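Putative ABC transporter subunit, substrate-binding component (Rhodopseudomonas palustris, PDB 4EVQ) binds 4-hydroxybenzoate and probably delivers it and related lignin-derived aromatic compounds to an ABC transporter for uptake. Local coordinates at residues A[17-22]-A[85-90]; A[21-26]-A[35-40]; A[342-347]-A[362-367]. All blocks are in the same frame, centred on the assembly; numbering follows the deposited sequence. Where two conformers were deposited one is given.

Interactions 1 and 2 form one continuous patch of the N-terminal lobe: their centres lie about 9 Å apart, they share L21 and L22, and strand 17-23 pairs with strand 85-88 along its edge while one face of it receives helix 30-46. They also touch directly at V90 and P24, CG2 to CD 3.4 Å. This patch reaches the ligand through V90, a pocket residue, whereas the I36 side chain stays about 8 Å from p-hydroxybenzoic acid. Interaction 3 lies on the opposite side of the chain's centre, its own centre about 26 and 25 Å from those of interactions 1 and 2, with the F345 side chain about 11 Å from the ligand.

Interaction 1. Residues A[17-22]-A[85-90]. With PHB (p-hydroxybenzoic acid), chain H.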
loop_
_atom_site.group_PDB
_atom_site.type_symbol
_atom_site.label_atom_id
_atom_site.label_comp_id
_atom_site.label_asym_id
_atom_site.label_seq_id
_atom_site.Cartn_x
_atom_site.Cartn_y
_atom_site.Cartn_z
ATOM N N LEU A 17 -10.171 -2.542 23.950
ATOM C CA LEU A 17 -10.002 -3.474 22.841
ATOM C C LEU A 17 -8.521 -3.447 22.494
ATOM O O LEU A 17 -7.957 -2.365 22.292
ATOM C CB LEU A 17 -10.829 -2.977 21.649
ATOM C CG LEU A 17 -11.272 -3.933 20.555
ATOM C CD1 LEU A 17 -12.623 -3.466 19.998
ATOM C CD2 LEU A 17 -10.268 -3.997 19.476
ATOM N N LYS A 18 -7.880 -4.611 22.443
ATOM C CA LYS A 18 -6.449 -4.681 22.158
ATOM C C LYS A 18 -6.250 -4.912 20.679
ATOM O O LYS A 18 -6.591 -5.954 20.132
ATOM C CB LYS A 18 -5.754 -5.786 22.957
ATOM C CG LYS A 18 -5.882 -5.625 24.446
ATOM C CD LYS A 18 -5.122 -6.728 25.156
ATOM C CE LYS A 18 -3.623 -6.494 25.069
ATOM N NZ LYS A 18 -2.943 -7.370 26.098
ATOM N N VAL A 19 -5.690 -3.911 20.044
ATOM C CA VAL A 19 -5.433 -3.939 18.606
ATOM C C VAL A 19 -3.932 -4.135 18.430
ATOM O O VAL A 19 -3.118 -3.262 18.789
ATOM C CB VAL A 19 -5.939 -2.678 17.937
ATOM C CG1 VAL A 19 -5.615 -2.741 16.435
ATOM C CG2 VAL A 19 -7.444 -2.516 18.114
ATOM N N GLY A 20 -3.551 -5.299 17.929
ATOM C CA GLY A 20 -2.164 -5.576 17.663
ATOM C C GLY A 20 -1.737 -4.980 16.351
ATOM O O GLY A 20 -2.414 -5.212 15.357
ATOM N N LEU A 21 -0.667 -4.211 16.357
ATOM C CA LEU A 21 -0.151 -3.547 15.162
ATOM C C LEU A 21 1.171 -4.114 14.870
ATOM O O LEU A 21 2.129 -3.872 15.621
ATOM C CB LEU A 21 0.004 -2.051 15.313
ATOM C CG LEU A 21 -1.165 -1.184 15.625
ATOM C CD1 LEU A 21 -0.776 0.302 15.444
ATOM C CD2 LEU A 21 -2.290 -1.512 14.676
ATOM N N LEU A 22 1.285 -4.879 13.811
ATOM C CA LEU A 22 2.558 -5.413 13.360
ATOM C C LEU A 22 2.993 -4.593 12.168
ATOM O O LEU A 22 2.394 -4.694 11.087
ATOM C CB LEU A 22 2.403 -6.886 12.963
ATOM C CG LEU A 22 3.672 -7.620 12.526
ATOM C CD1 LEU A 22 4.643 -7.773 13.699
ATOM C CD2 LEU A 22 3.396 -8.993 11.875
ATOM N N VAL A 85 -7.723 -7.927 17.707
ATOM C CA VAL A 85 -7.689 -7.622 16.265
ATOM C C VAL A 85 -6.239 -7.486 15.901
ATOM O O VAL A 85 -5.441 -7.067 16.742
ATOM C CB VAL A 85 -8.405 -6.261 15.959
ATOM C CG1 VAL A 85 -8.285 -5.850 14.467
ATOM C CG2 VAL A 85 -9.907 -6.339 16.390
ATOM N N LEU A 86 -5.902 -7.887 14.680
ATOM C CA LEU A 86 -4.544 -7.792 14.157
ATOM C C LEU A 86 -4.502 -6.909 12.914
ATOM O O LEU A 86 -5.293 -7.091 11.993
ATOM C CB LEU A 86 -4.037 -9.183 13.794
ATOM C CG LEU A 86 -2.673 -9.321 13.136
ATOM C CD1 LEU A 86 -1.575 -8.865 14.063
ATOM C CD2 LEU A 86 -2.471 -10.784 12.770
ATOM N N ILE A 87 -3.644 -5.907 12.950
ATOM C CA ILE A 87 -3.462 -4.994 11.803
ATOM C C ILE A 87 -1.986 -5.003 11.411
ATOM O O ILE A 87 -1.113 -4.634 12.197
ATOM C CB ILE A 87 -3.974 -3.567 12.096
ATOM C CG1 ILE A 87 -5.456 -3.610 12.468
ATOM C CG2 ILE A 87 -3.693 -2.628 10.898
ATOM C CD1 ILE A 87 -6.026 -2.278 12.831
ATOM N N GLY A 88 -1.694 -5.437 10.193
ATOM C CA GLY A 88 -0.326 -5.393 9.678
ATOM C C GLY A 88 -0.290 -6.086 8.346
ATOM O O GLY A 88 -1.274 -6.717 7.918
ATOM N N THR A 89 0.773 -5.915 7.554
ATOM C CA THR A 89 1.905 -5.046 7.768
ATOM C C THR A 89 2.269 -4.365 6.440
ATOM O O THR A 89 1.427 -4.323 5.518
ATOM C CB THR A 89 3.052 -5.840 8.354
ATOM O OG1 THR A 89 4.182 -4.948 8.601
ATOM C CG2 THR A 89 3.508 -6.963 7.443
ATOM N N VAL A 90 3.478 -3.837 6.318
ATOM C CA VAL A 90 3.966 -3.187 5.098
ATOM C C VAL A 90 4.601 -4.087 4.088
ATOM O O VAL A 90 4.211 -4.075 2.927
ATOM C CB VAL A 90 4.948 -2.045 5.479
ATOM C CG1 VAL A 90 5.674 -1.474 4.261
ATOM C CG2 VAL A 90 4.189 -0.918 6.205
HETATM C "C1'" PHB H . 5.085 -4.453 -0.060
HETATM O "O1'" PHB H . 6.096 -5.085 0.322
HETATM O "O2'" PHB H . 3.957 -5.033 -0.314
HETATM C C1 PHB H . 5.100 -2.986 -0.239
HETATM C C2 PHB H . 6.031 -2.223 0.465
HETATM C C3 PHB H . 6.064 -0.849 0.288
HETATM C C4 PHB H . 5.204 -0.261 -0.580
HETATM C C5 PHB H . 4.257 -0.993 -1.272
HETATM C C6 PHB H . 4.233 -2.344 -1.092
HETATM O O4 PHB H . 5.224 1.073 -0.769
#
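L22 and I87 meet through their backbones: L22 N donates to I87 O at 2.9 Å, and L21, the residue before it, lays its side chain alongside that of I87. L21 CD2 sits 3.7 Å from I87 CB, both side chains pointing the same way. I87 CG1 lies beside its own backbone N (chi1 -58°), which carries CD1 back along the strand to V19 CG1, 3.7 Å away, while the I87 N-H makes a nearly straight bond of 2.8 Å to G20 O. V85 completes the ladder: its carbonyl O takes the N-H of G20 at 2.8 Å, and its CG2 crosses L17 CD2 obliquely at 3.9 Å. The bond from V85 N to K18 O is weak.

These two strands are parallel neighbours in the central sheet of the N-terminal lobe of a type I periplasmic binding protein. Strand 54-62 flanks 17-23 on its other edge, so the chain steps across 17-23 by way of helix 67-80 before it enters strand 85-88. L17, V19, L21, V85 and I87 share one face, where L40 of helix 30-46 packs on L21 and I87. The L22 side chain goes to the other face, against helices 67-80 and 92-105.

Past I87 the pairing loosens. G88 has no CB to collide with L22 O; the peptide before T89 is cis, and T89 CB lies 3.0 Å from that oxygen. T89 OG1 is hydrogen-bonded to D63. V90 follows, placing CG1 3.9 Å from C2 of p-hydroxybenzoic acid.

Interaction 2. Residues A[21-26]-A[35-40]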
loop_
_atom_site.group_PDB
_atom_site.type_symbol
_atom_site.label_atom_id
_atom_site.label_comp_id
_atom_site.label_asym_id
_atom_site.label_seq_id
_atom_site.Cartn_x
_atom_site.Cartn_y
_atom_site.Cartn_z
ATOM N N LEU A 21 -0.667 -4.211 16.357
ATOM C CA LEU A 21 -0.151 -3.547 15.162
ATOM C C LEU A 21 1.171 -4.114 14.870
ATOM O O LEU A 21 2.129 -3.872 15.621
ATOM C CB LEU A 21 0.004 -2.051 15.313
ATOM C CG LEU A 21 -1.165 -1.184 15.625
ATOM C CD1 LEU A 21 -0.776 0.302 15.444
ATOM C CD2 LEU A 21 -2.290 -1.512 14.676
ATOM N N LEU A 22 1.285 -4.879 13.811
ATOM C CA LEU A 22 2.558 -5.413 13.360
ATOM C C LEU A 22 2.993 -4.593 12.168
ATOM O O LEU A 22 2.394 -4.694 11.087
ATOM C CB LEU A 22 2.403 -6.886 12.963
ATOM C CG LEU A 22 3.672 -7.620 12.526
ATOM C CD1 LEU A 22 4.643 -7.773 13.699
ATOM C CD2 LEU A 22 3.396 -8.993 11.875
ATOM N N LEU A 23 3.986 -3.754 12.365
ATOM C CA LEU A 23 4.386 -2.782 11.354
ATOM C C LEU A 23 5.854 -2.541 11.467
ATOM O O LEU A 23 6.439 -2.817 12.523
ATOM C CB LEU A 23 3.627 -1.451 11.522
ATOM C CG LEU A 23 2.130 -1.475 11.175
ATOM C CD1 LEU A 23 1.494 -0.190 11.658
ATOM C CD2 LEU A 23 1.981 -1.637 9.672
ATOM N N PRO A 24 6.464 -1.984 10.407
ATOM C CA PRO A 24 7.875 -1.598 10.504
ATOM C C PRO A 24 8.035 -0.295 11.258
ATOM O O PRO A 24 7.729 0.763 10.725
ATOM C CB PRO A 24 8.312 -1.486 9.057
ATOM C CG PRO A 24 7.051 -1.130 8.311
ATOM C CD PRO A 24 5.934 -1.819 9.041
ATOM N N TYR A 25 8.538 -0.367 12.492
ATOM C CA TYR A 25 8.834 0.840 13.274
ATOM C C TYR A 25 10.334 1.140 13.240
ATOM O O TYR A 25 10.800 2.023 13.939
ATOM C CB TYR A 25 8.341 0.676 14.711
ATOM C CG TYR A 25 6.816 0.668 14.786
ATOM C CD1 TYR A 25 6.096 1.838 14.525
ATOM C CD2 TYR A 25 6.079 -0.482 15.100
ATOM C CE1 TYR A 25 4.710 1.860 14.553
ATOM C CE2 TYR A 25 4.676 -0.427 15.139
ATOM C CZ TYR A 25 4.028 0.758 14.860
ATOM O OH TYR A 25 2.655 0.803 14.900
ATOM N N SER A 26 11.089 0.309 12.537
ATOM C CA SER A 26 12.501 0.527 12.306
ATOM C C SER A 26 12.799 0.104 10.884
ATOM O O SER A 26 12.004 -0.561 10.232
ATOM C CB SER A 26 13.363 -0.290 13.291
ATOM O OG SER A 26 13.169 -1.665 13.084
ATOM N N ALA A 35 3.427 6.373 9.062
ATOM C CA ALA A 35 2.255 6.950 8.397
ATOM C C ALA A 35 0.973 6.137 8.637
ATOM O O ALA A 35 -0.084 6.710 8.865
ATOM C CB ALA A 35 2.537 7.073 6.906
ATOM N N ILE A 36 1.083 4.827 8.555
ATOM C CA ILE A 36 -0.085 3.955 8.784
ATOM C C ILE A 36 -0.574 4.112 10.210
ATOM O O ILE A 36 -1.788 4.199 10.456
ATOM C CB ILE A 36 0.280 2.483 8.473
ATOM C CG1 ILE A 36 0.522 2.320 6.949
ATOM C CG2 ILE A 36 -0.815 1.539 8.957
ATOM C CD1 ILE A 36 1.212 1.032 6.616
ATOM N N THR A 37 0.358 4.101 11.158
ATOM C CA THR A 37 -0.021 4.246 12.557
ATOM C C THR A 37 -0.694 5.607 12.822
ATOM O O THR A 37 -1.727 5.692 13.537
ATOM C CB THR A 37 1.215 4.078 13.446
ATOM O OG1 THR A 37 1.793 2.785 13.221
ATOM C CG2 THR A 37 0.871 4.177 14.930
ATOM N N ARG A 38 -0.156 6.650 12.191
ATOM C CA ARG A 38 -0.755 7.984 12.306
ATOM C C ARG A 38 -2.162 8.034 11.749
ATOM O O ARG A 38 -3.075 8.602 12.371
ATOM C CB ARG A 38 0.111 9.052 11.626
ATOM C CG ARG A 38 1.398 9.433 12.380
ATOM C CD ARG A 38 2.234 10.341 11.513
ATOM N NE ARG A 38 3.319 10.917 12.277
ATOM C CZ ARG A 38 4.174 11.814 11.802
ATOM N NH1 ARG A 38 4.159 12.152 10.513
ATOM N NH2 ARG A 38 5.084 12.356 12.637
ATOM N N GLY A 39 -2.351 7.450 10.581
ATOM C CA GLY A 39 -3.694 7.403 10.020
ATOM C C GLY A 39 -4.703 6.703 10.934
ATOM O O GLY A 39 -5.831 7.175 11.135
ATOM N N LEU A 40 -4.298 5.571 11.478
ATOM C CA LEU A 40 -5.179 4.805 12.353
ATOM C C LEU A 40 -5.450 5.545 13.674
ATOM O O LEU A 40 -6.594 5.610 14.153
ATOM C CB LEU A 40 -4.548 3.441 12.580
ATOM C CG LEU A 40 -5.297 2.485 13.488
ATOM C CD1 LEU A 40 -6.720 2.244 13.010
ATOM C CD2 LEU A 40 -4.498 1.212 13.503
#
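Y25 reaches from the loop after strand 17-23 to T37 on helix 30-46, where its OH donates a hydrogen bond of 2.7 Å to T37 OG1. The two side chains cross at about a right angle, and OG1 meets the tyrosine at the ring edge, near its plane, with CE1 3.3 Å from OG1. The threonine is turned to receive it: OG1 stands beside its own backbone N (chi1 -59°), a position from which it is also hydrogen-bonded to G33 O one helical turn back. One hydroxyl thus joins the loop to the helix backbone. A phenylalanine in place of Y25 would lose the hydroxyl, and T37 OG1 would probably be left without its donor from the loop, with the ring less firmly fixed against the helix.

L23 slides past T37 in the opposite direction, bringing CD1 to 3.4 Å from T37 OG1. Its CB already points toward the helix, and with CG beside the backbone N (chi1 -70°), CD1 meets I36 CG2 at 4.0 Å and CD2 meets I36 CD1 at 4.1 Å.

Strand, loop and helix open the N-terminal lobe, as the first strand and helix of the beta-alpha-beta crossover that returns through strand 54-62 beside 17-23. The short axes run at 152° to one another, the helix heading back along the strand it has just left.

Farther along, L21 and L40 approach tip to tip. In the conformer of L40 considered here, one of two modelled, its CD2 lies 3.7 Å from L21 CD2, and F58 of strand 54-62 touches both leucines. At the near end, D62 holds the backbone N of Y25 and the hydroxyl of S26.

Interaction 3. Residues A[342-347]-A[362-367]; sequences VQNFYL and APAVAD
F345 and A362 face each other as an antiparallel hydrogen-bonded pair: F345 N gives to A362 O at 2.9 Å and A362 N to F345 O at 3.0 Å, both nearly straight at the hydrogen. Their side chains leave the sheet on the same face, with the two CB atoms 4.2 Å apart. CG of F345 lies beside its own backbone N (chi1 -69°), and the ring rests on I138 of helix 135-148 and on V259 of the next strand. The A362 methyl meets that ring at a slant, and water 2 lies at its edge, in plane.

The pair belongs to the ladder between strands 345-351 and 354-362, the hairpin at the edge of the C-terminal lobe's sheet. Toward Q343 and A364 the chains still run side by side, but waters take over much of the bonding. Water 1 bridges Q343 N and V365 O, while water 2 sits between Q343 O and P363 O. A364 CB presses on the Q343 backbone, 3.5 Å from its C, and A364 CA points its hydrogen at Q343 O. Q343 points its CB away from the other segment, and its NE2 is hydrogen-bonded to S132 O.

N344 brings OD1 beside P363, 3.5 Å from its CA; OD1 is 3.3 Å from A364 N, too poorly angled for a hydrogen bond. V342 divides its methyls: CG1 lies against the A364 carbonyl, 3.5 Å from O, and CG2 meets A366 CB at 4.1 Å. Just downstream, D367 makes a salt bridge to R121, and C372 is disulfide-bonded to C124.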
loop_
_atom_site.group_PDB
_atom_site.type_symbol
_atom_site.label_atom_id
_atom_site.label_comp_id
_atom_site.label_asym_id
_atom_site.label_seq_id
_atom_site.Cartn_x
_atom_site.Cartn_y
_atom_site.Cartn_z
ATOM N N VAL A 342 -11.987 -2.363 -4.041
ATOM C CA VAL A 342 -12.384 -2.061 -5.417
ATOM C C VAL A 342 -12.390 -0.567 -5.503
ATOM O O VAL A 342 -13.182 0.095 -4.811
ATOM C CB VAL A 342 -13.765 -2.678 -5.696
ATOM C CG1 VAL A 342 -14.227 -2.329 -7.106
ATOM C CG2 VAL A 342 -13.652 -4.165 -5.501
ATOM N N GLN A 343 -11.478 -0.005 -6.309
ATOM C CA GLN A 343 -11.221 1.408 -6.239
ATOM C C GLN A 343 -10.601 1.916 -7.539
ATOM O O GLN A 343 -9.997 1.151 -8.276
ATOM C CB GLN A 343 -10.278 1.680 -5.057
ATOM C CG GLN A 343 -8.869 1.128 -5.320
ATOM C CD GLN A 343 -8.000 1.095 -4.073
ATOM O OE1 GLN A 343 -8.172 1.906 -3.185
ATOM N NE2 GLN A 343 -7.111 0.149 -4.023
ATOM N N ASN A 344 -10.719 3.203 -7.763
ATOM C CA ASN A 344 -10.078 3.836 -8.912
ATOM C C ASN A 344 -8.556 3.809 -8.731
ATOM O O ASN A 344 -8.037 3.897 -7.600
ATOM C CB ASN A 344 -10.520 5.301 -9.042
ATOM C CG ASN A 344 -11.947 5.477 -9.533
ATOM O OD1 ASN A 344 -12.532 4.619 -10.155
ATOM N ND2 ASN A 344 -12.447 6.685 -9.355
ATOM N N PHE A 345 -7.870 3.779 -9.860
ATOM C CA PHE A 345 -6.455 4.137 -9.924
ATOM C C PHE A 345 -6.312 5.378 -10.775
ATOM O O PHE A 345 -6.838 5.453 -11.876
ATOM C CB PHE A 345 -5.598 2.991 -10.466
ATOM C CG PHE A 345 -5.502 1.819 -9.539
ATOM C CD1 PHE A 345 -4.531 1.779 -8.541
ATOM C CD2 PHE A 345 -6.392 0.773 -9.633
ATOM C CE1 PHE A 345 -4.447 0.720 -7.635
ATOM C CE2 PHE A 345 -6.295 -0.279 -8.734
ATOM C CZ PHE A 345 -5.296 -0.316 -7.756
ATOM N N TYR A 346 -5.605 6.360 -10.255
ATOM C CA TYR A 346 -5.399 7.635 -10.928
ATOM C C TYR A 346 -4.000 7.750 -11.526
ATOM O O TYR A 346 -3.020 7.310 -10.920
ATOM C CB TYR A 346 -5.603 8.772 -9.913
ATOM C CG TYR A 346 -6.867 8.621 -9.051
ATOM C CD1 TYR A 346 -8.116 8.997 -9.527
ATOM C CD2 TYR A 346 -6.805 8.118 -7.756
ATOM C CE1 TYR A 346 -9.257 8.860 -8.744
ATOM C CE2 TYR A 346 -7.947 7.970 -6.970
ATOM C CZ TYR A 346 -9.171 8.358 -7.473
ATOM O OH TYR A 346 -10.343 8.239 -6.727
ATOM N N LEU A 347 -3.922 8.351 -12.711
ATOM C CA LEU A 347 -2.672 8.763 -13.293
ATOM C C LEU A 347 -2.264 10.050 -12.615
ATOM O O LEU A 347 -3.095 10.925 -12.417
ATOM C CB LEU A 347 -2.842 8.975 -14.809
ATOM C CG LEU A 347 -1.599 9.468 -15.558
ATOM C CD1 LEU A 347 -0.519 8.383 -15.561
ATOM C CD2 LEU A 347 -2.007 9.875 -16.996
ATOM N N ALA A 362 -7.536 3.683 -14.247
ATOM C CA ALA A 362 -8.383 2.501 -14.250
ATOM C C ALA A 362 -9.574 2.819 -13.383
ATOM O O ALA A 362 -9.383 3.359 -12.308
ATOM C CB ALA A 362 -7.630 1.275 -13.704
ATOM N N PRO A 363 -10.799 2.462 -13.811
ATOM C CA PRO A 363 -11.958 2.592 -12.934
ATOM C C PRO A 363 -11.920 1.512 -11.878
ATOM O O PRO A 363 -10.989 0.709 -11.837
ATOM C CB PRO A 363 -13.151 2.386 -13.900
ATOM C CG PRO A 363 -12.641 1.376 -14.806
ATOM C CD PRO A 363 -11.172 1.698 -15.021
ATOM N N ALA A 364 -12.924 1.471 -11.039
ATOM C CA ALA A 364 -12.890 0.623 -9.872
ATOM C C ALA A 364 -13.327 -0.792 -10.217
ATOM O O ALA A 364 -14.545 -1.076 -10.354
ATOM C CB ALA A 364 -13.756 1.186 -8.800
ATOM N N VAL A 365 -12.364 -1.694 -10.378
ATOM C CA VAL A 365 -12.678 -3.063 -10.767
ATOM C C VAL A 365 -12.060 -4.044 -9.762
ATOM O O VAL A 365 -11.052 -3.775 -9.126
ATOM C CB VAL A 365 -12.303 -3.446 -12.202
ATOM C CG1 VAL A 365 -12.754 -2.402 -13.178
ATOM C CG2 VAL A 365 -10.893 -3.656 -12.349
ATOM N N ALA A 366 -12.713 -5.206 -9.637
ATOM C CA ALA A 366 -12.252 -6.207 -8.699
ATOM C C ALA A 366 -11.078 -7.010 -9.225
ATOM O O ALA A 366 -11.123 -7.465 -10.361
ATOM C CB ALA A 366 -13.425 -7.134 -8.387
ATOM N N ASP A 367 -10.024 -7.162 -8.416
ATOM C CA ASP A 367 -8.909 -8.055 -8.718
ATOM C C ASP A 367 -9.481 -9.414 -8.953
ATOM O O ASP A 367 -10.395 -9.852 -8.214
ATOM C CB ASP A 367 -7.921 -8.119 -7.551
ATOM C CG ASP A 367 -6.778 -9.124 -7.775
ATOM O OD1 ASP A 367 -5.845 -8.805 -8.555
ATOM O OD2 ASP A 367 -6.799 -10.217 -7.140
HETATM O O HOH W 1 -9.660 -1.761 -7.838
HETATM O O HOH W 2 -9.246 -0.787 -10.455
HETATM O O HOH W 3 -14.745 4.108 -11.269
#